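Local coordinates for protein siroheme decarboxylase (Hydrogenobacter thermophilus, PDB 4CH7) that decarboxylates siroheme to 12,18-didecarboxysiroheme, releasing two molecules of carbon dioxide, in the biosynthesis of heme d1, at residues L9-E21 and L208-A222. Residues are numbered along the deposited sequence; the frame is centred on the assembly and turned at random.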
loop_
_atom_site.group_PDB
_atom_site.type_symbol
_atom_site.label_atom_id
_atom_site.label_comp_id
_atom_site.label_asym_id
_atom_site.label_seq_id
_atom_site.Cartn_x
_atom_site.Cartn_y
_atom_site.Cartn_z
ATOM N N LEU A 9 22.296 7.210 -2.811
ATOM C CA LEU A 9 20.872 7.472 -2.628
ATOM C C LEU A 9 20.082 7.068 -3.867
ATOM O O LEU A 9 19.024 6.446 -3.768
ATOM C CB LEU A 9 20.643 8.956 -2.332
ATOM C CG LEU A 9 19.186 9.415 -2.360
ATOM C CD1 LEU A 9 18.409 8.757 -1.234
ATOM C CD2 LEU A 9 19.074 10.929 -2.289
ATOM N N LYS A 10 20.615 7.419 -5.032
ATOM C CA LYS A 10 19.992 7.093 -6.309
ATOM C C LYS A 10 19.943 5.585 -6.567
ATOM O O LYS A 10 18.939 5.065 -7.058
ATOM C CB LYS A 10 20.743 7.793 -7.447
ATOM C CG LYS A 10 20.262 7.423 -8.843
ATOM C CD LYS A 10 21.178 7.984 -9.919
ATOM C CE LYS A 10 20.642 7.684 -11.311
ATOM N NZ LYS A 10 20.494 6.223 -11.561
ATOM N N ILE A 11 21.023 4.885 -6.230
ATOM C CA ILE A 11 21.174 3.478 -6.603
ATOM C C ILE A 11 20.406 2.499 -5.707
ATOM O O ILE A 11 20.028 1.416 -6.152
ATOM C CB ILE A 11 22.674 3.069 -6.697
ATOM C CG1 ILE A 11 22.851 1.837 -7.589
ATOM C CG2 ILE A 11 23.274 2.834 -5.317
ATOM C CD1 ILE A 11 24.299 1.429 -7.805
ATOM N N ILE A 12 20.172 2.876 -4.452
ATOM C CA ILE A 12 19.446 2.008 -3.526
ATOM C C ILE A 12 17.933 2.154 -3.675
ATOM O O ILE A 12 17.159 1.478 -2.989
ATOM C CB ILE A 12 19.837 2.278 -2.068
ATOM C CG1 ILE A 12 19.515 3.725 -1.679
ATOM C CG2 ILE A 12 21.303 1.973 -1.863
ATOM C CD1 ILE A 12 19.857 4.067 -0.236
ATOM N N GLN A 13 17.525 3.047 -4.569
ATOM C CA GLN A 13 16.117 3.208 -4.905
ATOM C C GLN A 13 15.800 2.387 -6.146
ATOM O O GLN A 13 14.634 2.137 -6.457
ATOM C CB GLN A 13 15.783 4.680 -5.133
ATOM C CG GLN A 13 15.962 5.549 -3.898
ATOM C CD GLN A 13 15.759 7.023 -4.183
ATOM O OE1 GLN A 13 14.667 7.454 -4.550
ATOM N NE2 GLN A 13 16.814 7.807 -4.012
ATOM N N LYS A 14 16.848 1.972 -6.851
ATOM C CA LYS A 14 16.704 1.037 -7.958
ATOM C C LYS A 14 16.566 -0.365 -7.382
ATOM O O LYS A 14 16.947 -0.606 -6.235
ATOM C CB LYS A 14 17.917 1.106 -8.886
ATOM C CG LYS A 14 18.196 2.494 -9.440
ATOM C CD LYS A 14 19.262 2.464 -10.525
ATOM C CE LYS A 14 18.784 1.717 -11.759
ATOM N NZ LYS A 14 19.718 1.884 -12.912
ATOM N N ASP A 15 16.009 -1.284 -8.165
ATOM C CA ASP A 15 15.869 -2.667 -7.722
ATOM C C ASP A 15 17.237 -3.256 -7.392
ATOM O O ASP A 15 18.162 -3.194 -8.201
ATOM C CB ASP A 15 15.171 -3.506 -8.792
ATOM C CG ASP A 15 14.902 -4.928 -8.336
ATOM O OD1 ASP A 15 14.880 -5.174 -7.111
ATOM O OD2 ASP A 15 14.701 -5.800 -9.206
ATOM N N ILE A 16 17.358 -3.807 -6.189
ATOM C CA ILE A 16 18.614 -4.376 -5.723
ATOM C C ILE A 16 18.725 -5.832 -6.161
ATOM O O ILE A 16 17.837 -6.635 -5.874
ATOM C CB ILE A 16 18.733 -4.242 -4.196
ATOM C CG1 ILE A 16 18.733 -2.764 -3.812
ATOM C CG2 ILE A 16 19.989 -4.918 -3.676
ATOM C CD1 ILE A 16 18.956 -2.523 -2.352
ATOM N N PRO A 17 19.822 -6.172 -6.865
ATOM C CA PRO A 17 19.968 -7.481 -7.518
ATOM C C PRO A 17 19.858 -8.669 -6.569
ATOM O O PRO A 17 20.366 -8.624 -5.447
ATOM C CB PRO A 17 21.379 -7.421 -8.122
ATOM C CG PRO A 17 22.092 -6.340 -7.362
ATOM C CD PRO A 17 21.024 -5.335 -7.039
ATOM N N LEU A 18 19.193 -9.724 -7.032
ATOM C CA LEU A 18 19.078 -10.955 -6.265
ATOM C C LEU A 18 20.338 -11.793 -6.427
ATOM O O LEU A 18 20.364 -12.760 -7.189
ATOM C CB LEU A 18 17.843 -11.741 -6.702
ATOM C CG LEU A 18 16.511 -11.030 -6.466
ATOM C CD1 LEU A 18 15.376 -11.764 -7.151
ATOM C CD2 LEU A 18 16.244 -10.915 -4.983
ATOM N N VAL A 19 21.389 -11.393 -5.721
ATOM C CA VAL A 19 22.640 -12.136 -5.696
ATOM C C VAL A 19 23.046 -12.287 -4.238
ATOM O O VAL A 19 22.401 -11.718 -3.356
ATOM C CB VAL A 19 23.746 -11.411 -6.485
ATOM C CG1 VAL A 19 23.309 -11.170 -7.917
ATOM C CG2 VAL A 19 24.093 -10.094 -5.825
ATOM N N LYS A 20 24.104 -13.049 -3.979
ATOM C CA LYS A 20 24.536 -13.283 -2.606
ATOM C C LYS A 20 25.116 -12.021 -1.972
ATOM O O LYS A 20 24.925 -11.775 -0.782
ATOM C CB LYS A 20 25.552 -14.420 -2.545
ATOM C CG LYS A 20 25.000 -15.759 -3.013
ATOM C CD LYS A 20 26.042 -16.855 -2.891
ATOM C CE LYS A 20 25.500 -18.180 -3.402
ATOM N NZ LYS A 20 26.533 -19.249 -3.360
ATOM N N GLU A 21 25.819 -11.224 -2.772
ATOM C CA GLU A 21 26.429 -9.990 -2.284
ATOM C C GLU A 21 26.003 -8.792 -3.131
ATOM O O GLU A 21 26.792 -8.276 -3.925
ATOM C CB GLU A 21 27.956 -10.114 -2.264
ATOM C CG GLU A 21 28.473 -11.283 -1.430
ATOM C CD GLU A 21 29.984 -11.418 -1.470
ATOM O OE1 GLU A 21 30.662 -10.455 -1.883
ATOM O OE2 GLU A 21 30.490 -12.490 -1.083
ATOM N N LEU A 208 13.279 -16.551 -4.972
ATOM C CA LEU A 208 13.015 -15.119 -5.029
ATOM C C LEU A 208 12.993 -14.631 -6.473
ATOM O O LEU A 208 12.163 -13.801 -6.843
ATOM C CB LEU A 208 14.053 -14.350 -4.213
ATOM C CG LEU A 208 13.925 -14.515 -2.701
ATOM C CD1 LEU A 208 15.000 -13.737 -1.972
ATOM C CD2 LEU A 208 12.549 -14.072 -2.247
ATOM N N SER A 209 13.900 -15.163 -7.287
ATOM C CA SER A 209 13.947 -14.834 -8.705
ATOM C C SER A 209 12.652 -15.241 -9.399
ATOM O O SER A 209 12.087 -14.469 -10.167
ATOM C CB SER A 209 15.144 -15.513 -9.369
ATOM O OG SER A 209 16.353 -15.148 -8.734
ATOM N N ALA A 210 12.182 -16.451 -9.112
ATOM C CA ALA A 210 10.954 -16.969 -9.709
ATOM C C ALA A 210 9.742 -16.123 -9.332
ATOM O O ALA A 210 8.866 -15.878 -10.162
ATOM C CB ALA A 210 10.739 -18.415 -9.301
ATOM N N LEU A 211 9.689 -15.696 -8.074
ATOM C CA LEU A 211 8.630 -14.809 -7.606
ATOM C C LEU A 211 8.698 -13.465 -8.326
ATOM O O LEU A 211 7.668 -12.847 -8.602
ATOM C CB LEU A 211 8.724 -14.609 -6.092
ATOM C CG LEU A 211 8.379 -15.816 -5.222
ATOM C CD1 LEU A 211 8.636 -15.534 -3.755
ATOM C CD2 LEU A 211 6.934 -16.215 -5.439
ATOM N N LYS A 212 9.914 -13.017 -8.628
ATOM C CA LYS A 212 10.109 -11.770 -9.360
ATOM C C LYS A 212 9.682 -11.931 -10.817
ATOM O O LYS A 212 9.070 -11.031 -11.395
ATOM C CB LYS A 212 11.563 -11.304 -9.277
ATOM C CG LYS A 212 11.808 -9.975 -9.971
ATOM C CD LYS A 212 12.553 -8.998 -9.077
ATOM C CE LYS A 212 14.052 -9.096 -9.268
ATOM N NZ LYS A 212 14.783 -8.026 -8.536
ATOM N N GLU A 213 10.001 -13.084 -11.400
ATOM C CA GLU A 213 9.577 -13.401 -12.759
ATOM C C GLU A 213 8.054 -13.414 -12.846
ATOM O O GLU A 213 7.472 -13.023 -13.859
ATOM C CB GLU A 213 10.123 -14.764 -13.185
ATOM C CG GLU A 213 11.640 -14.864 -13.211
ATOM C CD GLU A 213 12.125 -16.292 -13.050
ATOM O OE1 GLU A 213 11.351 -17.222 -13.364
ATOM O OE2 GLU A 213 13.277 -16.484 -12.603
ATOM N N ARG A 214 7.416 -13.866 -11.769
ATOM C CA ARG A 214 5.964 -13.961 -11.714
ATOM C C ARG A 214 5.326 -12.644 -11.283
ATOM O O ARG A 214 4.103 -12.503 -11.313
ATOM C CB ARG A 214 5.543 -15.085 -10.764
ATOM C CG ARG A 214 5.856 -16.485 -11.277
ATOM C CD ARG A 214 5.912 -17.495 -10.140
ATOM N NE ARG A 214 4.742 -17.412 -9.271
ATOM C CZ ARG A 214 4.611 -18.076 -8.126
ATOM N NH1 ARG A 214 5.577 -18.877 -7.705
ATOM N NH2 ARG A 214 3.513 -17.937 -7.396
ATOM N N GLY A 215 6.151 -11.680 -10.885
ATOM C CA GLY A 215 5.647 -10.381 -10.473
ATOM C C GLY A 215 5.195 -10.340 -9.026
ATOM O O GLY A 215 4.793 -9.287 -8.526
ATOM N N VAL A 216 5.245 -11.491 -8.359
ATOM C CA VAL A 216 4.908 -11.580 -6.941
ATOM C C VAL A 216 5.864 -10.700 -6.151
ATOM O O VAL A 216 5.459 -9.984 -5.228
ATOM C CB VAL A 216 5.009 -13.025 -6.429
ATOM C CG1 VAL A 216 4.521 -13.116 -4.993
ATOM C CG2 VAL A 216 4.211 -13.960 -7.320
ATOM N N LEU A 217 7.139 -10.765 -6.524
ATOM C CA LEU A 217 8.145 -9.857 -5.994
ATOM C C LEU A 217 8.387 -8.748 -7.009
ATOM O O LEU A 217 8.875 -9.006 -8.110
ATOM C CB LEU A 217 9.454 -10.598 -5.706
ATOM C CG LEU A 217 10.604 -9.762 -5.135
ATOM C CD1 LEU A 217 10.183 -9.110 -3.837
ATOM C CD2 LEU A 217 11.851 -10.608 -4.926
ATOM N N ARG A 218 8.036 -7.519 -6.645
ATOM C CA ARG A 218 8.248 -6.380 -7.533
ATOM C C ARG A 218 9.719 -6.012 -7.609
ATOM O O ARG A 218 10.302 -5.954 -8.696
ATOM C CB ARG A 218 7.451 -5.164 -7.065
ATOM C CG ARG A 218 5.971 -5.192 -7.414
ATOM C CD ARG A 218 5.317 -3.874 -7.033
ATOM N NE ARG A 218 3.897 -3.838 -7.364
ATOM C CZ ARG A 218 2.930 -3.591 -6.486
ATOM N NH1 ARG A 218 3.227 -3.353 -5.217
ATOM N NH2 ARG A 218 1.664 -3.576 -6.879
ATOM N N ARG A 219 10.307 -5.773 -6.440
ATOM C CA ARG A 219 11.683 -5.311 -6.341
ATOM C C ARG A 219 12.117 -5.274 -4.885
ATOM O O ARG A 219 11.294 -5.399 -3.978
ATOM C CB ARG A 219 11.801 -3.908 -6.936
ATOM C CG ARG A 219 10.934 -2.886 -6.229
ATOM C CD ARG A 219 10.452 -1.803 -7.178
ATOM N NE ARG A 219 11.546 -0.984 -7.685
ATOM C CZ ARG A 219 12.030 0.080 -7.053
ATOM N NH1 ARG A 219 11.518 0.450 -5.888
ATOM N NH2 ARG A 219 13.027 0.774 -7.583
ATOM N N ILE A 220 13.416 -5.106 -4.673
ATOM C CA ILE A 220 13.950 -4.832 -3.349
ATOM C C ILE A 220 14.609 -3.462 -3.401
ATOM O O ILE A 220 15.570 -3.266 -4.144
ATOM C CB ILE A 220 14.983 -5.888 -2.930
ATOM C CG1 ILE A 220 14.332 -7.269 -2.871
ATOM C CG2 ILE A 220 15.606 -5.533 -1.584
ATOM C CD1 ILE A 220 15.279 -8.381 -2.491
ATOM N N SER A 221 14.092 -2.511 -2.630
ATOM C CA SER A 221 14.605 -1.148 -2.694
ATOM C C SER A 221 14.407 -0.365 -1.408
ATOM O O SER A 221 13.629 -0.755 -0.537
ATOM C CB SER A 221 13.946 -0.381 -3.843
ATOM O OG SER A 221 14.379 -0.863 -5.100
ATOM N N ALA A 222 15.133 0.742 -1.302
ATOM C CA ALA A 222 14.873 1.740 -0.278
ATOM C C ALA A 222 13.886 2.737 -0.868
ATOM O O ALA A 222 13.918 2.998 -2.072
ATOM C CB ALA A 222 16.157 2.438 0.117
#
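Asp15 reaches two partners of segment 208-222 with its carboxylate. OD2 forms a salt bridge with Lys212, whose NZ is modelled too close for the length to be taken literally, and OD1 accepts the backbone N of Ile220 at 2.8 Å, on its anti side and 32° out of the carboxylate plane. With CG anti to the backbone N (chi1 -175°), the acid is carried across to strand 217-222. The backbone continues the grip: Ile16 N donates to Ile220 O (2.8 Å), and Ala222 N to Ile12 O in a nearly straight bond of 2.7 Å. Arg219 NH2 also donates to Gln13 O near the guanidinium plane, though at a doubtfully short separation. Beyond the polar seam lies Leu18, its CD2 3.7 Å from Ile220 CD1 and its CD1 3.7 Å from Lys212 CE; both methyls also rest on Leu208 CB, and Phe190 adjoins both leucines. Cutting Leu18 back to an alanine is likely to open a gap between helix 201-213 and Ile220. Strand 217-222 also pairs antiparallel with strand 53-57. Charge and main-chain bonds thus fasten the loop between helices 4-11 and 22-30 to helix 201-213 and strand 217-222, and Leu18 adds apolar packing alongside, joining the two helix-turn-helix family regions.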